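Local coordinates for uncharacterized protein (Staphylococcus aureus subsp. aureus, PDB 3QFK) that is of unknown function but is built as a two-metal calcineurin-like phosphoesterase domain joined to a 5'-nucleotidase-type C-terminal domain, at residues V204-G209 and E226-A231; G208-D213 and F243-Q248; H249-E254 and C289-V294. One frame throughout, in Å; residues are numbered along the deposited sequence.

Contact 1. Residues V204-G209 and E226-A231; sequences VCYHGG and ENEGYA. With MN (manganese (II) ion), chain C.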
loop_
_atom_site.group_PDB
_atom_site.type_symbol
_atom_site.label_atom_id
_atom_site.label_comp_id
_atom_site.label_asym_id
_atom_site.label_seq_id
_atom_site.Cartn_x
_atom_site.Cartn_y
_atom_site.Cartn_z
ATOM N N VAL A 204 -3.148 21.385 -2.422
ATOM C CA VAL A 204 -2.563 20.486 -1.443
ATOM C C VAL A 204 -2.508 19.088 -2.061
ATOM O O VAL A 204 -3.524 18.595 -2.572
ATOM C CB VAL A 204 -3.408 20.414 -0.174
ATOM C CG1 VAL A 204 -2.811 19.395 0.815
ATOM C CG2 VAL A 204 -3.525 21.799 0.466
ATOM N N CYS A 205 -1.325 18.477 -2.054
ATOM C CA CYS A 205 -1.113 17.121 -2.562
ATOM C C CYS A 205 -0.671 16.298 -1.370
ATOM O O CYS A 205 0.456 16.420 -0.895
ATOM C CB CYS A 205 -0.043 17.066 -3.659
ATOM S SG CYS A 205 -0.499 17.943 -5.166
ATOM N N TYR A 206 -1.597 15.481 -0.888
ATOM C CA TYR A 206 -1.428 14.689 0.309
ATOM C C TYR A 206 -1.493 13.218 0.014
ATOM O O TYR A 206 -2.486 12.742 -0.533
ATOM C CB TYR A 206 -2.564 15.080 1.268
ATOM C CG TYR A 206 -2.694 14.283 2.545
ATOM C CD1 TYR A 206 -1.584 14.026 3.350
ATOM C CD2 TYR A 206 -3.952 13.868 3.002
ATOM C CE1 TYR A 206 -1.713 13.316 4.567
ATOM C CE2 TYR A 206 -4.097 13.162 4.213
ATOM C CZ TYR A 206 -2.977 12.908 4.991
ATOM O OH TYR A 206 -3.113 12.219 6.167
ATOM N N HIS A 207 -0.403 12.501 0.312
ATOM C CA HIS A 207 -0.417 11.079 0.174
ATOM C C HIS A 207 -1.034 10.516 1.459
ATOM O O HIS A 207 -0.334 10.054 2.375
ATOM C CB HIS A 207 0.934 10.440 -0.039
ATOM C CG HIS A 207 0.801 8.997 -0.361
ATOM N ND1 HIS A 207 0.540 8.552 -1.641
ATOM C CD2 HIS A 207 0.725 7.904 0.443
ATOM C CE1 HIS A 207 0.382 7.239 -1.621
ATOM N NE2 HIS A 207 0.485 6.824 -0.371
ATOM N N GLY A 208 -2.344 10.655 1.528
ATOM C CA GLY A 208 -3.143 10.177 2.638
ATOM C C GLY A 208 -4.573 10.368 2.183
ATOM O O GLY A 208 -4.829 11.005 1.136
ATOM N N GLY A 209 -5.508 9.860 2.969
ATOM C CA GLY A 209 -6.905 9.926 2.613
ATOM C C GLY A 209 -7.803 10.508 3.672
ATOM O O GLY A 209 -7.406 11.410 4.432
ATOM N N GLU A 226 -3.564 8.304 10.928
ATOM C CA GLU A 226 -3.025 7.789 9.681
ATOM C C GLU A 226 -3.551 8.645 8.548
ATOM O O GLU A 226 -2.800 9.057 7.685
ATOM C CB GLU A 226 -3.427 6.333 9.446
ATOM C CG GLU A 226 -2.981 5.797 8.052
ATOM C CD GLU A 226 -3.489 4.399 7.759
ATOM O OE1 GLU A 226 -3.327 3.948 6.606
ATOM O OE2 GLU A 226 -4.060 3.752 8.681
ATOM N N ASN A 227 -4.858 8.898 8.568
ATOM C CA ASN A 227 -5.525 9.708 7.564
ATOM C C ASN A 227 -6.088 10.971 8.236
ATOM O O ASN A 227 -6.824 10.879 9.234
ATOM C CB ASN A 227 -6.634 8.890 6.889
ATOM C CG ASN A 227 -6.092 7.754 6.019
ATOM O OD1 ASN A 227 -5.347 7.981 5.046
ATOM N ND2 ASN A 227 -6.504 6.529 6.329
ATOM N N GLU A 228 -5.720 12.141 7.702
ATOM C CA GLU A 228 -6.137 13.431 8.261
ATOM C C GLU A 228 -6.837 14.344 7.260
ATOM O O GLU A 228 -7.021 15.519 7.536
ATOM C CB GLU A 228 -4.904 14.195 8.762
ATOM C CG GLU A 228 -3.961 13.430 9.702
ATOM C CD GLU A 228 -2.693 14.236 10.040
ATOM O OE1 GLU A 228 -2.808 15.294 10.686
ATOM O OE2 GLU A 228 -1.575 13.792 9.683
ATOM N N GLY A 229 -7.206 13.823 6.101
ATOM C CA GLY A 229 -7.814 14.621 5.047
ATOM C C GLY A 229 -9.089 15.351 5.403
ATOM O O GLY A 229 -9.290 16.490 4.947
ATOM N N TYR A 230 -9.959 14.703 6.196
ATOM C CA TYR A 230 -11.223 15.311 6.574
ATOM C C TYR A 230 -10.980 16.490 7.500
ATOM O O TYR A 230 -11.513 17.566 7.270
ATOM C CB TYR A 230 -12.181 14.317 7.246
ATOM C CG TYR A 230 -13.545 14.920 7.478
ATOM C CD1 TYR A 230 -14.533 14.828 6.508
ATOM C CD2 TYR A 230 -13.833 15.624 8.640
ATOM C CE1 TYR A 230 -15.781 15.407 6.690
ATOM C CE2 TYR A 230 -15.086 16.204 8.836
ATOM C CZ TYR A 230 -16.054 16.090 7.854
ATOM O OH TYR A 230 -17.299 16.646 8.022
ATOM N N ALA A 231 -10.182 16.276 8.544
ATOM C CA ALA A 231 -9.829 17.345 9.481
ATOM C C ALA A 231 -9.269 18.552 8.719
ATOM O O ALA A 231 -9.642 19.685 8.981
ATOM C CB ALA A 231 -8.817 16.842 10.510
HETATM MN MN MN C . 0.214 4.631 0.585
HETATM O O HOH W 1 -1.288 11.674 8.146
HETATM O O HOH W 2 -1.571 3.022 -0.001
#
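Tyr206 reaches from the end of strand 201-207 to the turn that opens helix 229-236, where its hydroxyl makes the polar contact while ring atom CE2 comes near Gly229 N. With CG anti to the backbone N (chi1 174°), the ring stretches away from the strand until Glu228 N, lying near the ring plane at the edge, donates to Tyr206 OH at 3.0 Å. The bond is bent, 145° at the hydrogen. A water in the ring plane, 2.7 Å from Tyr206 OH, lies within bonding distance of Glu226 O and Glu228 OE2 as well, so the phenol oxygen has the Glu228 N-H and the water as polar partners, with the CB and CG methylenes of Glu228 packed beside it. The Glu228 carboxylate also bonds to Ser183 OG and to backbone N-H groups at the start of helix 184-198. His207 points elsewhere: its NE2 binds the manganese ion at 2.4 Å, in a site completed by Asp72, Asn109, His247 and a water, while Asn70 O takes the bond from its ND1 and fixes the ring's rotation. Gly208 then folds back over one face of the Tyr206 ring, its CA 3.5 Å above the plane and offset toward the rim. Gly209 is held at both ends. Its N donates to Asn227 OD1 at 2.8 Å, tilted 32° from the carbonyl plane, and its O accepts from Gly229 N, in the first turn of the helix, at 2.9 Å. Glu228 occupies the N-cap position. The contact closes the strand-to-helix half of the beta-alpha-beta unit 201-207, 229-236, 242-244, with strands 155-163 and 242-244 flanking strand 201-207 in the sheet and helix 184-198 packed against Val204 and Tyr206.

Contact 2. Residues G208-D213 and F243-Q248; sequences GGFEKD and FITGHQ. With MN (manganese (II) ion), chain C.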
loop_
_atom_site.group_PDB
_atom_site.type_symbol
_atom_site.label_atom_id
_atom_site.label_comp_id
_atom_site.label_asym_id
_atom_site.label_seq_id
_atom_site.Cartn_x
_atom_site.Cartn_y
_atom_site.Cartn_z
ATOM N N GLY A 208 -2.344 10.655 1.528
ATOM C CA GLY A 208 -3.143 10.177 2.638
ATOM C C GLY A 208 -4.573 10.368 2.183
ATOM O O GLY A 208 -4.829 11.005 1.136
ATOM N N GLY A 209 -5.508 9.860 2.969
ATOM C CA GLY A 209 -6.905 9.926 2.613
ATOM C C GLY A 209 -7.803 10.508 3.672
ATOM O O GLY A 209 -7.406 11.410 4.432
ATOM N N PHE A 210 -9.013 9.971 3.723
ATOM C CA PHE A 210 -10.052 10.489 4.577
ATOM C C PHE A 210 -10.454 9.495 5.644
ATOM O O PHE A 210 -10.693 8.337 5.359
ATOM C CB PHE A 210 -11.254 10.869 3.713
ATOM C CG PHE A 210 -10.917 11.825 2.614
ATOM C CD1 PHE A 210 -10.630 13.152 2.903
ATOM C CD2 PHE A 210 -10.904 11.417 1.300
ATOM C CE1 PHE A 210 -10.315 14.042 1.899
ATOM C CE2 PHE A 210 -10.579 12.312 0.274
ATOM C CZ PHE A 210 -10.295 13.619 0.580
ATOM N N GLU A 211 -10.519 9.993 6.870
ATOM C CA GLU A 211 -10.840 9.198 8.042
ATOM C C GLU A 211 -12.317 9.272 8.390
ATOM O O GLU A 211 -12.789 8.544 9.273
ATOM C CB GLU A 211 -9.973 9.637 9.235
ATOM C CG GLU A 211 -10.191 11.077 9.788
ATOM C CD GLU A 211 -9.696 12.230 8.883
ATOM O OE1 GLU A 211 -9.496 12.048 7.662
ATOM O OE2 GLU A 211 -9.522 13.339 9.414
ATOM N N LYS A 212 -13.027 10.175 7.713
ATOM C CA LYS A 212 -14.465 10.363 7.888
ATOM C C LYS A 212 -15.078 10.507 6.504
ATOM O O LYS A 212 -14.407 10.941 5.577
ATOM C CB LYS A 212 -14.772 11.617 8.720
ATOM C CG LYS A 212 -14.136 11.606 10.094
ATOM C CD LYS A 212 -14.533 12.804 10.952
ATOM C CE LYS A 212 -13.803 12.763 12.287
ATOM N NZ LYS A 212 -14.181 13.879 13.167
ATOM N N ASP A 213 -16.348 10.137 6.375
ATOM C CA ASP A 213 -17.090 10.257 5.115
ATOM C C ASP A 213 -17.197 11.726 4.746
ATOM O O ASP A 213 -17.535 12.547 5.589
ATOM C CB ASP A 213 -18.503 9.704 5.298
ATOM C CG ASP A 213 -19.361 9.878 4.058
ATOM O OD1 ASP A 213 -19.083 9.206 3.044
ATOM O OD2 ASP A 213 -20.334 10.662 4.112
ATOM N N PHE A 243 -7.672 19.727 -3.546
ATOM C CA PHE A 243 -7.179 18.763 -2.537
ATOM C C PHE A 243 -6.948 17.406 -3.244
ATOM O O PHE A 243 -7.899 16.697 -3.598
ATOM C CB PHE A 243 -8.171 18.639 -1.367
ATOM C CG PHE A 243 -7.580 18.005 -0.125
ATOM C CD1 PHE A 243 -6.504 18.588 0.520
ATOM C CD2 PHE A 243 -8.131 16.882 0.439
ATOM C CE1 PHE A 243 -5.961 18.021 1.663
ATOM C CE2 PHE A 243 -7.592 16.328 1.591
ATOM C CZ PHE A 243 -6.513 16.896 2.195
ATOM N N ILE A 244 -5.683 17.080 -3.497
ATOM C CA ILE A 244 -5.313 15.849 -4.194
ATOM C C ILE A 244 -4.926 14.867 -3.123
ATOM O O ILE A 244 -4.147 15.209 -2.238
ATOM C CB ILE A 244 -4.152 16.114 -5.171
ATOM C CG1 ILE A 244 -4.676 16.916 -6.365
ATOM C CG2 ILE A 244 -3.493 14.815 -5.645
ATOM C CD1 ILE A 244 -3.581 17.459 -7.262
ATOM N N THR A 245 -5.521 13.676 -3.162
ATOM C CA THR A 245 -5.259 12.653 -2.165
ATOM C C THR A 245 -4.903 11.310 -2.797
ATOM O O THR A 245 -4.977 11.128 -4.032
ATOM C CB THR A 245 -6.484 12.484 -1.210
ATOM O OG1 THR A 245 -7.643 12.060 -1.946
ATOM C CG2 THR A 245 -6.786 13.795 -0.523
ATOM N N GLY A 246 -4.496 10.370 -1.953
ATOM C CA GLY A 246 -4.122 9.027 -2.413
ATOM C C GLY A 246 -4.144 8.105 -1.220
ATOM O O GLY A 246 -4.962 8.287 -0.328
ATOM N N HIS A 247 -3.250 7.125 -1.224
ATOM C CA HIS A 247 -3.058 6.183 -0.117
ATOM C C HIS A 247 -4.142 5.111 0.098
ATOM O O HIS A 247 -3.823 3.951 0.304
ATOM C CB HIS A 247 -2.815 6.948 1.207
ATOM C CG HIS A 247 -2.481 6.059 2.363
ATOM N ND1 HIS A 247 -1.354 5.267 2.378
ATOM C CD2 HIS A 247 -3.106 5.850 3.550
ATOM C CE1 HIS A 247 -1.306 4.590 3.512
ATOM N NE2 HIS A 247 -2.357 4.932 4.247
ATOM N N GLN A 248 -5.399 5.515 0.052
ATOM C CA GLN A 248 -6.515 4.615 0.292
ATOM C C GLN A 248 -6.976 3.874 -0.943
ATOM O O GLN A 248 -7.821 2.996 -0.833
ATOM C CB GLN A 248 -7.682 5.389 0.884
ATOM C CG GLN A 248 -7.464 5.851 2.327
ATOM C CD GLN A 248 -8.651 6.658 2.819
ATOM O OE1 GLN A 248 -9.169 7.511 2.098
ATOM N NE2 GLN A 248 -9.100 6.378 4.030
HETATM MN MN MN C . 0.214 4.631 0.585
HETATM O O HOH W 2 -1.571 3.022 -0.001
#
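Three hydrogen bonds tie the loop 208-213 to the 243-248 segment, two of them made by one side-chain amide, that of Gln248, on Phe210. Gln248 OE1 accepts from Phe210 N at 3.0 Å and Gln248 NE2 donates to Phe210 O at 2.9 Å. The side-chain amide thus grips both polar atoms of one residue's backbone, although Phe210 N stands above the Gln248 carbonyl plane rather than on a lone pair. Gly246 N gives the third, nearly straight bond to Gly208 O (3.2 Å, 167°). Apolar contact comes from Phe210: its CE1 meets the edge of the Phe243 ring at CE2, 3.6 Å away. The two rings touch rim to rim, their planes at 48°, and Phe210 CZ packs on Thr245 CG2 at 3.7 Å. Thr245 OG1 is engaged by Ile262 O of the next strand. Metal bonding falls to His247, whose CB rests on Gly208 CA while ND1 binds the manganese ion at 2.5 Å; its NE2 bonds to Glu226. That carboxylate holds the imidazole's rotation as a second-shell partner and probably polarises it. The backbone bonds thus fix the loop, while the neighbouring His247, packed on Gly208, carries the metal bond.

Contact 3. Residues H249-E254 and C289-V294; sequences HRQIAE and CELLPV. With ZN (zinc ion), chain B.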
loop_
_atom_site.group_PDB
_atom_site.type_symbol
_atom_site.label_atom_id
_atom_site.label_comp_id
_atom_site.label_asym_id
_atom_site.label_seq_id
_atom_site.Cartn_x
_atom_site.Cartn_y
_atom_site.Cartn_z
ATOM N N HIS A 249 -6.444 4.233 -2.117
ATOM C CA HIS A 249 -6.780 3.541 -3.360
ATOM C C HIS A 249 -8.250 3.685 -3.755
ATOM O O HIS A 249 -8.790 2.834 -4.455
ATOM C CB HIS A 249 -6.434 2.048 -3.228
ATOM C CG HIS A 249 -4.976 1.774 -3.049
ATOM N ND1 HIS A 249 -4.440 0.506 -3.165
ATOM C CD2 HIS A 249 -3.923 2.613 -2.867
ATOM C CE1 HIS A 249 -3.131 0.566 -2.971
ATOM N NE2 HIS A 249 -2.792 1.834 -2.798
ATOM N N ARG A 250 -8.893 4.757 -3.328
ATOM C CA ARG A 250 -10.305 4.982 -3.662
ATOM C C ARG A 250 -10.403 5.865 -4.898
ATOM O O ARG A 250 -9.438 6.557 -5.247
ATOM C CB ARG A 250 -10.992 5.698 -2.502
ATOM C CG ARG A 250 -10.893 4.941 -1.194
ATOM C CD ARG A 250 -11.163 5.832 0.014
ATOM N NE ARG A 250 -12.548 6.263 0.135
ATOM C CZ ARG A 250 -13.003 7.036 1.123
ATOM N NH1 ARG A 250 -12.176 7.499 2.052
ATOM N NH2 ARG A 250 -14.291 7.365 1.177
ATOM N N GLN A 251 -11.558 5.822 -5.547
ATOM C CA GLN A 251 -11.853 6.659 -6.711
ATOM C C GLN A 251 -12.831 7.725 -6.240
ATOM O O GLN A 251 -13.962 7.426 -5.947
ATOM C CB GLN A 251 -12.405 5.819 -7.861
ATOM C CG GLN A 251 -11.321 4.936 -8.479
ATOM C CD GLN A 251 -11.784 4.159 -9.690
ATOM O OE1 GLN A 251 -12.787 4.495 -10.326
ATOM N NE2 GLN A 251 -11.036 3.118 -10.033
ATOM N N ILE A 252 -12.319 8.945 -6.048
ATOM C CA ILE A 252 -13.089 10.082 -5.545
ATOM C C ILE A 252 -12.816 11.290 -6.416
ATOM O O ILE A 252 -11.667 11.564 -6.758
ATOM C CB ILE A 252 -12.662 10.443 -4.102
ATOM C CG1 ILE A 252 -13.055 9.321 -3.129
ATOM C CG2 ILE A 252 -13.320 11.759 -3.644
ATOM C CD1 ILE A 252 -12.587 9.541 -1.723
ATOM N N ALA A 253 -13.882 11.989 -6.771
ATOM C CA ALA A 253 -13.825 13.177 -7.592
ATOM C C ALA A 253 -15.110 13.926 -7.286
ATOM O O ALA A 253 -16.141 13.600 -7.842
ATOM C CB ALA A 253 -13.775 12.827 -9.046
ATOM N N GLU A 254 -15.040 14.897 -6.384
ATOM C CA GLU A 254 -16.212 15.672 -5.996
ATOM C C GLU A 254 -15.803 17.012 -5.382
ATOM O O GLU A 254 -14.623 17.333 -5.300
ATOM C CB GLU A 254 -17.065 14.859 -5.007
ATOM C CG GLU A 254 -16.448 14.681 -3.600
ATOM C CD GLU A 254 -17.182 13.620 -2.757
ATOM O OE1 GLU A 254 -17.781 13.975 -1.702
ATOM O OE2 GLU A 254 -17.199 12.437 -3.177
ATOM N N CYS A 289 -14.036 18.750 -11.930
ATOM C CA CYS A 289 -13.258 17.854 -11.100
ATOM C C CYS A 289 -13.802 16.457 -11.327
ATOM O O CYS A 289 -14.926 16.164 -10.947
ATOM C CB CYS A 289 -13.391 18.257 -9.647
ATOM S SG CYS A 289 -12.620 17.124 -8.504
ATOM N N GLU A 290 -13.011 15.593 -11.952
ATOM C CA GLU A 290 -13.488 14.256 -12.267
ATOM C C GLU A 290 -12.367 13.293 -12.544
ATOM O O GLU A 290 -11.203 13.694 -12.630
ATOM C CB GLU A 290 -14.354 14.349 -13.510
ATOM C CG GLU A 290 -13.582 14.763 -14.748
ATOM C CD GLU A 290 -14.495 15.259 -15.860
ATOM O OE1 GLU A 290 -15.408 16.090 -15.572
ATOM O OE2 GLU A 290 -14.275 14.842 -17.022
ATOM N N LEU A 291 -12.735 12.027 -12.710
ATOM C CA LEU A 291 -11.782 10.969 -13.028
ATOM C C LEU A 291 -11.968 10.549 -14.481
ATOM O O LEU A 291 -13.075 10.371 -14.939
ATOM C CB LEU A 291 -11.984 9.757 -12.115
ATOM C CG LEU A 291 -11.903 10.006 -10.602
ATOM C CD1 LEU A 291 -12.019 8.682 -9.856
ATOM C CD2 LEU A 291 -10.603 10.688 -10.213
ATOM N N LEU A 292 -10.876 10.427 -15.211
ATOM C CA LEU A 292 -10.928 10.012 -16.582
ATOM C C LEU A 292 -10.569 8.534 -16.598
ATOM O O LEU A 292 -9.568 8.143 -15.994
ATOM C CB LEU A 292 -9.904 10.789 -17.398
ATOM C CG LEU A 292 -9.982 12.313 -17.402
ATOM C CD1 LEU A 292 -8.857 12.815 -18.269
ATOM C CD2 LEU A 292 -11.337 12.836 -17.902
ATOM N N PRO A 293 -11.382 7.696 -17.266
ATOM C CA PRO A 293 -11.032 6.277 -17.298
ATOM C C PRO A 293 -9.865 5.999 -18.243
ATOM O O PRO A 293 -9.717 6.649 -19.271
ATOM C CB PRO A 293 -12.315 5.599 -17.813
ATOM C CG PRO A 293 -13.005 6.649 -18.623
ATOM C CD PRO A 293 -12.652 7.980 -17.970
ATOM N N VAL A 294 -9.021 5.061 -17.878
ATOM C CA VAL A 294 -7.903 4.682 -18.742
ATOM C C VAL A 294 -8.455 3.577 -19.653
ATOM O O VAL A 294 -9.020 2.587 -19.178
ATOM C CB VAL A 294 -6.729 4.251 -17.903
ATOM C CG1 VAL A 294 -5.564 3.793 -18.763
ATOM C CG2 VAL A 294 -6.321 5.423 -16.990
HETATM ZN ZN ZN B . -0.651 2.656 -2.142
HETATM O O HOH W 3 -0.413 0.714 -0.732
HETATM O O HOH W 2 -1.571 3.022 -0.001
#
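Ala253 and Leu291 make the close part of the contact, methyl against isobutyl. Ala253 CB lies 3.5 Å from Glu290 CA and 3.7 Å from Leu291 CG, and the two branches of Leu291 then divide their work. CD1 runs to Gln251 CB at 3.5 Å, crossing that side chain obliquely, while CD2 rests on Ile252 O. Leu291 CB points toward strand 251-256, and CG, anti to the carbonyl carbon (chi1 -56°), carries the two methyls on to it. At the Cys289 end the fit is looser: SG is 3.8 Å from Glu254 O and 4.5 Å from Ala253 CB, a van der Waals touch with nothing polar crossing between the segments. The strand axes approach to 5.4 Å at 146°, roughly antiparallel, yet the strands belong to different sheets. Strand 251-256 is an outermost strand of the six-stranded sheet and 284-293 one of the five-stranded sheet, so the contact brings together the edges of the two sheets in the calcineurin-like phosphoesterase sandwich. Ile262, from the neighbouring strand 259-264, extends the apolar patch against Cys289 and Leu291. The margins are more open to solvent. Gln251 is exposed, its chain extended, the amide leading away from Leu291, and Glu290 turns away from strand 251-256 to a salt bridge with Arg273. Glu254 likewise points away. Ahead of the strand, His249 leaves the packing altogether, its NE2 binding the zinc ion at 2.4 Å, with Asp27, His29, Asp72 and two waters completing the coordination.

In the fold
Contact 2 is wholly buried and contact 1 nearly so, their centres about 5 Å apart. They share Gly208 and Gly209, rest on the neighbouring strands 201-207 and 242-244, and each supplies a histidine to the manganese ion; the bond between Glu226 and His247 joins them directly. Both rely on hydrogen bonds to the glycine loop. Contact 3, its centre about 12 Å from that of contact 2 and about 16 Å from that of contact 1, is only partly buried and apolar, pairing edge strands of two sheets, yet its first residue reaches the zinc ion. Phe210 touches Ile252 between contacts 2 and 3, and one water binds both metals.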